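Cytochrome C2 (PDB 1COT) binds a covalently attached heme c and probably serves as an electron carrier, as members of the cytochrome c family generally do. Local coordinates at residues T72-K84 with T98-V112. Residues are numbered along the deposited sequence; the frame is centred on the assembly and turned at random.
Sequences TEADLIEYVTDPK and TKMTFKMGKNQADVV. With HEC (heme c), chain B.
Glu73 lays its CG 3.4 Å from Val112 CG1, and its carboxylate reaches on to the helix beginning at Gln108 through a water that donates to both Glu73 OE1 and Ala109 O. One turn later Leu76 and Ile77 share the other methyl of Val112, CG2, while Ile77 CD1 extends to Ala109. The axes of 73-81 and 108-112 come within 9.1 Å, their N-to-C directions 124° apart, so this apolar patch joins two steeply inclined helices. Tyr79, with CG anti to its backbone nitrogen (chi1 174°), swings its ring to the heme and the methionine loop: Met100 SD lies 5.1 Å from the ring centroid, an oblique Met-aromatic contact. At the ring's edge, in plane, its OH meets a water that donates to Thr98 OG1 and heme O2D. This is the distal side of a class I cytochrome c, where Met100 SD ligates the iron at 2.4 Å and His19 is the other axial ligand. Val80 splits its methyls, CG1 against heme CMB and CG2 against Gln108 CG, and Val80 O accepts from Met104 N at 2.7 Å. Thr81 OG1 donates to Ile77 O and accepts from Gln108 NE2 at 3.0 Å (149° at the hydrogen); the bend at chi2 of Gln108 carries its amide there. A valine at Thr81 would probably leave the Gln108 amide without this acceptor and free to turn. Asp82 lies alongside the aliphatic part of Lys103, both side chains pointing the same way; Asp82 OD2 and Lys103 NZ stay 5.5 Å apart, while Asp82 OD1 caps the next helix by accepting from Lys84 N. Pro83 CG packs 3.3 Å from Met100 O, touches Met100 CE and lies over one face of the Tyr79 ring, offset toward its rim.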
ATOM      1  N   THR A  72       4.742  -0.612   7.635  1.00 15.00           N
ATOM      2  CA  THR A  72       6.054  -0.044   7.846  1.00 15.82           C
ATOM      3  C   THR A  72       6.656   0.051   6.456  1.00 18.82           C
ATOM      4  O   THR A  72       6.173  -0.622   5.545  1.00 12.17           O
ATOM      5  CB  THR A  72       6.970  -0.950   8.685  1.00 18.05           C
ATOM      6  OG1 THR A  72       7.126  -2.194   8.032  1.00 17.71           O
ATOM      7  CG2 THR A  72       6.359  -1.136  10.063  1.00 18.81           C
ATOM      8  N   GLU A  73       7.690   0.867   6.273  1.00 12.27           N
ATOM      9  CA  GLU A  73       8.293   0.963   4.956  1.00 15.32           C
ATOM     10  C   GLU A  73       8.811  -0.403   4.489  1.00 14.21           C
ATOM     11  O   GLU A  73       8.652  -0.791   3.331  1.00 13.43           O
ATOM     12  CB  GLU A  73       9.415   2.023   4.916  1.00 23.43           C
ATOM     13  CG  GLU A  73       8.884   3.457   4.788  1.00 28.49           C
ATOM     14  CD  GLU A  73       9.972   4.498   4.851  1.00100.00           C
ATOM     15  OE1 GLU A  73      10.609   4.860   3.880  1.00 45.22           O
ATOM     16  OE2 GLU A  73      10.151   4.962   6.064  1.00 52.47           O
ATOM     17  N   ALA A  74       9.430  -1.154   5.398  1.00 14.14           N
ATOM     18  CA  ALA A  74       9.942  -2.466   5.034  1.00 13.56           C
ATOM     19  C   ALA A  74       8.852  -3.412   4.557  1.00 13.28           C
ATOM     20  O   ALA A  74       8.994  -4.104   3.552  1.00 15.98           O
ATOM     21  CB  ALA A  74      10.680  -3.081   6.208  1.00 15.35           C
ATOM     22  N   ASP A  75       7.742  -3.431   5.286  1.00 14.43           N
ATOM     23  CA  ASP A  75       6.636  -4.289   4.925  1.00 11.20           C
ATOM     24  C   ASP A  75       6.053  -3.852   3.600  1.00 12.37           C
ATOM     25  O   ASP A  75       5.657  -4.669   2.776  1.00 11.52           O
ATOM     26  CB  ASP A  75       5.562  -4.171   6.008  1.00 18.11           C
ATOM     27  CG  ASP A  75       5.829  -5.081   7.162  1.00 37.07           C
ATOM     28  OD1 ASP A  75       7.004  -5.651   7.095  1.00 31.35           O
ATOM     29  OD2 ASP A  75       5.038  -5.284   8.050  1.00 39.32           O
ATOM     30  N   LEU A  76       5.986  -2.538   3.414  1.00  8.60           N
ATOM     31  CA  LEU A  76       5.440  -2.018   2.179  1.00  9.73           C
ATOM     32  C   LEU A  76       6.301  -2.455   1.002  1.00 11.48           C
ATOM     33  O   LEU A  76       5.780  -2.854  -0.043  1.00 10.96           O
ATOM     34  CB  LEU A  76       5.233  -0.492   2.181  1.00 13.68           C
ATOM     35  CG  LEU A  76       4.047   0.026   3.005  1.00 12.27           C
ATOM     36  CD1 LEU A  76       4.268   1.497   3.341  1.00  9.18           C
ATOM     37  CD2 LEU A  76       2.748  -0.129   2.210  1.00 12.53           C
ATOM     38  N   ILE A  77       7.619  -2.394   1.163  1.00  9.97           N
ATOM     39  CA  ILE A  77       8.507  -2.802   0.102  1.00  9.94           C
ATOM     40  C   ILE A  77       8.268  -4.266  -0.214  1.00 10.28           C
ATOM     41  O   ILE A  77       8.181  -4.666  -1.376  1.00 11.52           O
ATOM     42  CB  ILE A  77       9.927  -2.587   0.596  1.00 12.65           C
ATOM     43  CG1 ILE A  77      10.259  -1.105   0.452  1.00 11.45           C
ATOM     44  CG2 ILE A  77      10.904  -3.437  -0.202  1.00 13.24           C
ATOM     45  CD1 ILE A  77      11.548  -0.738   1.186  1.00 12.86           C
ATOM     46  N   GLU A  78       8.148  -5.077   0.833  1.00  9.60           N
ATOM     47  CA  GLU A  78       7.922  -6.486   0.614  1.00 11.54           C
ATOM     48  C   GLU A  78       6.608  -6.775  -0.102  1.00 18.95           C
ATOM     49  O   GLU A  78       6.560  -7.493  -1.103  1.00 12.27           O
ATOM     50  CB  GLU A  78       8.080  -7.255   1.923  1.00 11.88           C
ATOM     51  CG  GLU A  78       8.200  -8.772   1.724  1.00 19.04           C
ATOM     52  CD  GLU A  78       8.283  -9.431   3.067  1.00 16.66           C
ATOM     53  OE1 GLU A  78       8.417  -8.806   4.109  1.00 22.06           O
ATOM     54  OE2 GLU A  78       8.188 -10.737   3.020  1.00 18.95           O
ATOM     55  N   TYR A  79       5.538  -6.179   0.397  1.00 11.87           N
ATOM     56  CA  TYR A  79       4.225  -6.356  -0.189  1.00 11.70           C
ATOM     57  C   TYR A  79       4.120  -5.925  -1.653  1.00 14.24           C
ATOM     58  O   TYR A  79       3.570  -6.663  -2.481  1.00 12.56           O
ATOM     59  CB  TYR A  79       3.236  -5.561   0.663  1.00 12.72           C
ATOM     60  CG  TYR A  79       1.838  -5.527   0.108  1.00 11.56           C
ATOM     61  CD1 TYR A  79       0.979  -6.599   0.340  1.00  9.61           C
ATOM     62  CD2 TYR A  79       1.385  -4.421  -0.618  1.00 12.33           C
ATOM     63  CE1 TYR A  79      -0.318  -6.540  -0.179  1.00 13.43           C
ATOM     64  CE2 TYR A  79       0.091  -4.343  -1.145  1.00  9.03           C
ATOM     65  CZ  TYR A  79      -0.753  -5.427  -0.904  1.00 12.83           C
ATOM     66  OH  TYR A  79      -2.028  -5.389  -1.399  1.00 13.29           O
ATOM     67  N   VAL A  80       4.624  -4.733  -2.006  1.00  7.96           N
ATOM     68  CA  VAL A  80       4.523  -4.271  -3.397  1.00  8.63           C
ATOM     69  C   VAL A  80       5.361  -5.099  -4.334  1.00  8.80           C
ATOM     70  O   VAL A  80       5.154  -5.063  -5.549  1.00 11.83           O
ATOM     71  CB  VAL A  80       4.735  -2.788  -3.664  1.00 19.22           C
ATOM     72  CG1 VAL A  80       3.892  -1.935  -2.731  1.00 17.87           C
ATOM     73  CG2 VAL A  80       6.208  -2.396  -3.523  1.00 15.40           C
ATOM     74  N   THR A  81       6.313  -5.827  -3.772  1.00 11.63           N
ATOM     75  CA  THR A  81       7.145  -6.663  -4.603  1.00 13.08           C
ATOM     76  C   THR A  81       6.232  -7.697  -5.258  1.00 18.38           C
ATOM     77  O   THR A  81       6.347  -7.993  -6.443  1.00 12.31           O
ATOM     78  CB  THR A  81       8.248  -7.355  -3.787  1.00 10.78           C
ATOM     79  OG1 THR A  81       9.079  -6.368  -3.214  1.00  9.73           O
ATOM     80  CG2 THR A  81       9.066  -8.244  -4.713  1.00 10.21           C
ATOM     81  N   ASP A  82       5.306  -8.231  -4.473  1.00 10.11           N
ATOM     82  CA  ASP A  82       4.347  -9.216  -4.933  1.00 11.75           C
ATOM     83  C   ASP A  82       3.423  -9.516  -3.777  1.00  5.45           C
ATOM     84  O   ASP A  82       3.775 -10.229  -2.842  1.00 10.50           O
ATOM     85  CB  ASP A  82       4.971 -10.529  -5.438  1.00 12.41           C
ATOM     86  CG  ASP A  82       3.992 -11.449  -6.113  1.00 21.44           C
ATOM     87  OD1 ASP A  82       2.725 -11.142  -5.963  1.00 16.75           O
ATOM     88  OD2 ASP A  82       4.354 -12.413  -6.749  1.00 19.44           O
ATOM     89  N   PRO A  83       2.245  -8.937  -3.844  1.00  9.80           N
ATOM     90  CA  PRO A  83       1.277  -9.115  -2.784  1.00 10.54           C
ATOM     91  C   PRO A  83       0.927 -10.543  -2.424  1.00 15.68           C
ATOM     92  O   PRO A  83       0.739 -10.881  -1.248  1.00 13.54           O
ATOM     93  CB  PRO A  83       0.027  -8.371  -3.266  1.00  9.76           C
ATOM     94  CG  PRO A  83       0.527  -7.347  -4.269  1.00 14.77           C
ATOM     95  CD  PRO A  83       1.779  -7.955  -4.859  1.00 13.28           C
ATOM     96  N   LYS A  84       0.842 -11.388  -3.443  1.00 13.71           N
ATOM     97  CA  LYS A  84       0.492 -12.783  -3.283  1.00 14.47           C
ATOM     98  C   LYS A  84       1.243 -13.545  -2.212  1.00 15.45           C
ATOM     99  O   LYS A  84       0.670 -14.004  -1.220  1.00 16.56           O
ATOM    100  CB  LYS A  84       0.332 -13.525  -4.599  1.00 12.73           C
ATOM    101  CG  LYS A  84      -0.123 -14.971  -4.430  1.00 26.25           C
ATOM    102  CD  LYS A  84      -1.468 -15.202  -3.739  1.00 54.38           C
ATOM    103  CE  LYS A  84      -1.790 -16.666  -3.470  1.00 41.61           C
ATOM    104  NZ  LYS A  84      -3.002 -17.150  -4.143  1.00 78.09           N
ATOM    105  N   THR A  98      -5.700 -12.014  -3.203  1.00 18.20           N
ATOM    106  CA  THR A  98      -5.300 -10.635  -3.270  1.00 16.15           C
ATOM    107  C   THR A  98      -6.120  -9.916  -4.329  1.00 16.93           C
ATOM    108  O   THR A  98      -6.383 -10.489  -5.384  1.00 20.09           O
ATOM    109  CB  THR A  98      -3.798 -10.529  -3.650  1.00 20.50           C
ATOM    110  OG1 THR A  98      -3.411  -9.170  -3.653  1.00 14.94           O
ATOM    111  CG2 THR A  98      -3.556 -11.113  -5.032  1.00 19.01           C
ATOM    112  N   LYS A  99      -6.543  -8.676  -4.080  1.00 13.22           N
ATOM    113  CA  LYS A  99      -7.285  -7.952  -5.106  1.00 15.37           C
ATOM    114  C   LYS A  99      -6.280  -7.172  -5.954  1.00 10.59           C
ATOM    115  O   LYS A  99      -6.602  -6.666  -7.018  1.00 14.38           O
ATOM    116  CB  LYS A  99      -8.310  -6.984  -4.557  1.00 14.96           C
ATOM    117  CG  LYS A  99      -9.627  -7.617  -4.104  1.00 27.78           C
ATOM    118  CD  LYS A  99     -10.633  -6.531  -3.770  1.00 33.09           C
ATOM    119  CE  LYS A  99     -12.054  -6.779  -4.253  1.00 63.11           C
ATOM    120  NZ  LYS A  99     -12.918  -5.592  -4.082  1.00 50.03           N
ATOM    121  N   MET A 100      -5.063  -7.036  -5.417  1.00  8.11           N
ATOM    122  CA  MET A 100      -3.970  -6.332  -6.076  1.00 11.03           C
ATOM    123  C   MET A 100      -3.013  -7.367  -6.635  1.00 13.60           C
ATOM    124  O   MET A 100      -2.269  -8.001  -5.890  1.00 13.88           O
ATOM    125  CB  MET A 100      -3.193  -5.415  -5.119  1.00  9.82           C
ATOM    126  CG  MET A 100      -2.155  -4.595  -5.866  1.00  9.96           C
ATOM    127  SD  MET A 100      -1.297  -3.474  -4.740  1.00 10.44           S
ATOM    128  CE  MET A 100       0.408  -3.551  -5.342  1.00 11.62           C
ATOM    129  N   THR A 101      -3.028  -7.545  -7.953  1.00  9.97           N
ATOM    130  CA  THR A 101      -2.148  -8.510  -8.595  1.00 12.32           C
ATOM    131  C   THR A 101      -0.882  -7.835  -9.101  1.00 13.47           C
ATOM    132  O   THR A 101       0.078  -8.495  -9.483  1.00 12.50           O
ATOM    133  CB  THR A 101      -2.835  -9.163  -9.807  1.00 10.81           C
ATOM    134  OG1 THR A 101      -3.233  -8.165 -10.724  1.00 11.04           O
ATOM    135  CG2 THR A 101      -4.038  -9.991  -9.366  1.00 13.49           C
ATOM    136  N   PHE A 102      -0.884  -6.507  -9.116  1.00  9.73           N
ATOM    137  CA  PHE A 102       0.265  -5.760  -9.590  1.00 12.59           C
ATOM    138  C   PHE A 102       1.501  -6.043  -8.764  1.00 13.87           C
ATOM    139  O   PHE A 102       1.432  -6.083  -7.535  1.00 14.12           O
ATOM    140  CB  PHE A 102      -0.038  -4.270  -9.480  1.00 14.10           C
ATOM    141  CG  PHE A 102       0.915  -3.432 -10.279  1.00 13.33           C
ATOM    142  CD1 PHE A 102       0.760  -3.357 -11.666  1.00 17.57           C
ATOM    143  CD2 PHE A 102       1.924  -2.730  -9.622  1.00 13.60           C
ATOM    144  CE1 PHE A 102       1.605  -2.572 -12.444  1.00 16.78           C
ATOM    145  CE2 PHE A 102       2.793  -1.945 -10.375  1.00 14.79           C
ATOM    146  CZ  PHE A 102       2.604  -1.881 -11.759  1.00 17.89           C
ATOM    147  N   LYS A 103       2.630  -6.230  -9.437  1.00 10.58           N
ATOM    148  CA  LYS A 103       3.872  -6.516  -8.750  1.00 15.64           C
ATOM    149  C   LYS A 103       4.911  -5.507  -9.167  1.00 17.20           C
ATOM    150  O   LYS A 103       4.952  -5.087 -10.321  1.00 22.17           O
ATOM    151  CB  LYS A 103       4.438  -7.864  -9.197  1.00 13.48           C
ATOM    152  CG  LYS A 103       3.501  -9.037  -8.958  1.00 23.96           C
ATOM    153  CD  LYS A 103       3.801 -10.247  -9.845  1.00 28.25           C
ATOM    154  CE  LYS A 103       2.556 -10.968 -10.294  1.00 67.81           C
ATOM    155  NZ  LYS A 103       2.490 -11.216 -11.738  1.00 64.78           N
ATOM    156  N   MET A 104       5.759  -5.146  -8.218  1.00 12.21           N
ATOM    157  CA  MET A 104       6.820  -4.208  -8.498  1.00 24.92           C
ATOM    158  C   MET A 104       8.135  -4.878  -8.149  1.00 11.62           C
ATOM    159  O   MET A 104       8.451  -5.050  -6.975  1.00 19.00           O
ATOM    160  CB  MET A 104       6.625  -2.883  -7.753  1.00 24.12           C
ATOM    161  CG  MET A 104       7.079  -1.718  -8.587  1.00 53.85           C
ATOM    162  SD  MET A 104       7.630  -0.387  -7.504  1.00 68.87           S
ATOM    163  CE  MET A 104       7.887   0.922  -8.722  1.00 31.61           C
ATOM    164  N   GLY A 105       8.888  -5.274  -9.174  1.00 13.17           N
ATOM    165  CA  GLY A 105      10.153  -5.967  -8.968  1.00 17.58           C
ATOM    166  C   GLY A 105      11.391  -5.117  -8.765  1.00 23.27           C
ATOM    167  O   GLY A 105      12.464  -5.647  -8.471  1.00 26.10           O
ATOM    168  N   LYS A 106      11.281  -3.819  -8.936  1.00 14.01           N
ATOM    169  CA  LYS A 106      12.455  -3.007  -8.736  1.00 19.67           C
ATOM    170  C   LYS A 106      12.015  -1.610  -8.338  1.00 17.25           C
ATOM    171  O   LYS A 106      10.875  -1.224  -8.581  1.00 16.47           O
ATOM    172  CB  LYS A 106      13.354  -2.974  -9.963  1.00 26.99           C
ATOM    173  CG  LYS A 106      12.681  -2.233 -11.108  1.00 22.12           C
ATOM    174  CD  LYS A 106      13.367  -2.312 -12.463  1.00100.00           C
ATOM    175  CE  LYS A 106      12.916  -1.234 -13.440  1.00100.00           C
ATOM    176  NZ  LYS A 106      13.847  -1.028 -14.562  1.00100.00           N
ATOM    177  N   ASN A 107      12.913  -0.868  -7.705  1.00 13.59           N
ATOM    178  CA  ASN A 107      12.610   0.488  -7.275  1.00 15.49           C
ATOM    179  C   ASN A 107      11.530   0.607  -6.223  1.00 15.18           C
ATOM    180  O   ASN A 107      10.907   1.651  -6.070  1.00 16.40           O
ATOM    181  CB  ASN A 107      12.250   1.409  -8.451  1.00 10.65           C
ATOM    182  CG  ASN A 107      13.392   1.425  -9.435  1.00 24.24           C
ATOM    183  OD1 ASN A 107      14.567   1.479  -9.048  1.00 30.59           O
ATOM    184  ND2 ASN A 107      13.046   1.352 -10.716  1.00 22.81           N
ATOM    185  N   GLN A 108      11.327  -0.490  -5.497  1.00 14.73           N
ATOM    186  CA  GLN A 108      10.322  -0.522  -4.442  1.00 15.56           C
ATOM    187  C   GLN A 108      10.595   0.526  -3.365  1.00 12.74           C
ATOM    188  O   GLN A 108       9.692   1.213  -2.909  1.00 11.77           O
ATOM    189  CB  GLN A 108      10.144  -1.928  -3.816  1.00 13.26           C
ATOM    190  CG  GLN A 108       9.795  -3.051  -4.814  1.00  9.71           C
ATOM    191  CD  GLN A 108      11.054  -3.785  -5.189  1.00 14.73           C
ATOM    192  OE1 GLN A 108      12.052  -3.170  -5.571  1.00 18.06           O
ATOM    193  NE2 GLN A 108      11.030  -5.108  -5.080  1.00 16.18           N
ATOM    194  N   ALA A 109      11.848   0.654  -2.947  1.00 12.96           N
ATOM    195  CA  ALA A 109      12.196   1.623  -1.921  1.00 12.96           C
ATOM    196  C   ALA A 109      11.892   3.073  -2.295  1.00 14.37           C
ATOM    197  O   ALA A 109      11.528   3.874  -1.440  1.00 13.80           O
ATOM    198  CB  ALA A 109      13.658   1.487  -1.528  1.00 13.41           C
ATOM    199  N   ASP A 110      12.045   3.411  -3.572  1.00 13.20           N
ATOM    200  CA  ASP A 110      11.778   4.764  -4.011  1.00 10.02           C
ATOM    201  C   ASP A 110      10.304   5.076  -3.900  1.00 11.57           C
ATOM    202  O   ASP A 110       9.902   6.095  -3.361  1.00 11.61           O
ATOM    203  CB  ASP A 110      12.174   4.914  -5.477  1.00  9.38           C
ATOM    204  CG  ASP A 110      13.641   4.775  -5.715  1.00 16.84           C
ATOM    205  OD1 ASP A 110      14.397   5.043  -4.686  1.00 15.09           O
ATOM    206  OD2 ASP A 110      14.085   4.443  -6.791  1.00 22.24           O
ATOM    207  N   VAL A 111       9.485   4.167  -4.429  1.00 11.67           N
ATOM    208  CA  VAL A 111       8.061   4.409  -4.350  1.00 13.72           C
ATOM    209  C   VAL A 111       7.627   4.461  -2.890  1.00 11.80           C
ATOM    210  O   VAL A 111       6.793   5.278  -2.505  1.00 12.03           O
ATOM    211  CB  VAL A 111       7.207   3.518  -5.255  1.00 16.21           C
ATOM    212  CG1 VAL A 111       7.017   2.133  -4.646  1.00 14.83           C
ATOM    213  CG2 VAL A 111       5.855   4.168  -5.500  1.00 17.70           C
ATOM    214  N   VAL A 112       8.203   3.597  -2.052  1.00  9.94           N
ATOM    215  CA  VAL A 112       7.839   3.606  -0.649  1.00 14.73           C
ATOM    216  C   VAL A 112       8.251   4.920   0.012  1.00 16.84           C
ATOM    217  O   VAL A 112       7.531   5.471   0.843  1.00 12.20           O
ATOM    218  CB  VAL A 112       8.287   2.339   0.072  1.00 14.40           C
ATOM    219  CG1 VAL A 112       8.140   2.502   1.582  1.00 14.45           C
ATOM    220  CG2 VAL A 112       7.455   1.167  -0.411  1.00 12.22           C
TER
HETATM  221 FE   HEC B 130      -2.174  -1.291  -4.915  1.00 11.12          FE
HETATM  222  CHA HEC B 130      -3.853  -2.229  -2.160  1.00  9.37           C
HETATM  223  CHB HEC B 130       0.375  -0.188  -3.020  1.00 14.03           C
HETATM  224  CHC HEC B 130      -0.474  -0.351  -7.702  1.00  9.34           C
HETATM  225  CHD HEC B 130      -4.763  -2.262  -6.864  1.00 11.80           C
HETATM  226  NA  HEC B 130      -1.787  -1.227  -2.987  1.00  8.46           N
HETATM  227  C1A HEC B 130      -2.643  -1.671  -1.985  1.00  8.80           C
HETATM  228  C2A HEC B 130      -2.021  -1.444  -0.700  1.00 10.51           C
HETATM  229  C3A HEC B 130      -0.824  -0.869  -0.916  1.00 12.26           C
HETATM  230  C4A HEC B 130      -0.689  -0.733  -2.332  1.00  9.42           C
HETATM  231  CMA HEC B 130       0.208  -0.444   0.101  1.00 10.82           C
HETATM  232  CAA HEC B 130      -2.637  -1.806   0.625  1.00  7.76           C
HETATM  233  CBA HEC B 130      -3.408  -0.590   1.161  1.00 14.97           C
HETATM  234  CGA HEC B 130      -4.022  -0.727   2.557  1.00 10.37           C
HETATM  235  O1A HEC B 130      -4.892   0.084   2.718  1.00 14.30           O
HETATM  236  O2A HEC B 130      -3.702  -1.519   3.410  1.00 11.72           O
HETATM  237  NB  HEC B 130      -0.427  -0.475  -5.307  1.00 10.52           N
HETATM  238  C1B HEC B 130       0.449  -0.042  -4.361  1.00  9.51           C
HETATM  239  C2B HEC B 130       1.571   0.544  -5.028  1.00  9.38           C
HETATM  240  C3B HEC B 130       1.322   0.478  -6.326  1.00 12.95           C
HETATM  241  C4B HEC B 130       0.089  -0.160  -6.495  1.00 11.42           C
HETATM  242  CMB HEC B 130       2.802   1.091  -4.281  1.00  9.42           C
HETATM  243  CAB HEC B 130       2.252   0.858  -7.407  1.00 15.18           C
HETATM  244  CBB HEC B 130       3.631   0.272  -7.511  1.00 10.36           C
HETATM  245  NC  HEC B 130      -2.500  -1.314  -6.839  1.00 10.15           N
HETATM  246  C1C HEC B 130      -1.706  -0.875  -7.864  1.00 10.49           C
HETATM  247  C2C HEC B 130      -2.371  -1.049  -9.138  1.00 10.71           C
HETATM  248  C3C HEC B 130      -3.589  -1.577  -8.886  1.00 10.48           C
HETATM  249  C4C HEC B 130      -3.668  -1.723  -7.466  1.00  8.19           C
HETATM  250  CMC HEC B 130      -1.773  -0.691 -10.494  1.00 13.40           C
HETATM  251  CAC HEC B 130      -4.697  -1.944  -9.836  1.00 12.59           C
HETATM  252  CBC HEC B 130      -4.589  -2.470 -11.232  1.00  9.65           C
HETATM  253  ND  HEC B 130      -3.947  -2.124  -4.585  1.00 11.41           N
HETATM  254  C1D HEC B 130      -4.885  -2.435  -5.536  1.00  8.97           C
HETATM  255  C2D HEC B 130      -6.051  -2.996  -4.879  1.00  8.71           C
HETATM  256  C3D HEC B 130      -5.773  -2.956  -3.562  1.00  8.09           C
HETATM  257  C4D HEC B 130      -4.467  -2.435  -3.379  1.00 13.02           C
HETATM  258  CMD HEC B 130      -7.299  -3.508  -5.563  1.00 11.55           C
HETATM  259  CAD HEC B 130      -6.609  -3.515  -2.477  1.00 11.73           C
HETATM  260  CBD HEC B 130      -6.002  -4.940  -2.294  1.00 14.11           C
HETATM  261  CGD HEC B 130      -6.822  -5.959  -1.595  1.00 21.69           C
HETATM  262  O1D HEC B 130      -7.877  -5.733  -1.052  1.00 12.72           O
HETATM  263  O2D HEC B 130      -6.319  -7.112  -1.583  1.00 13.49           O
HETATM  264  O   HOH W   1      11.985   3.475   1.425  1.00 50.27           O
HETATM  265  O   HOH W   2      -3.511  -7.553  -1.366  1.00 14.03           O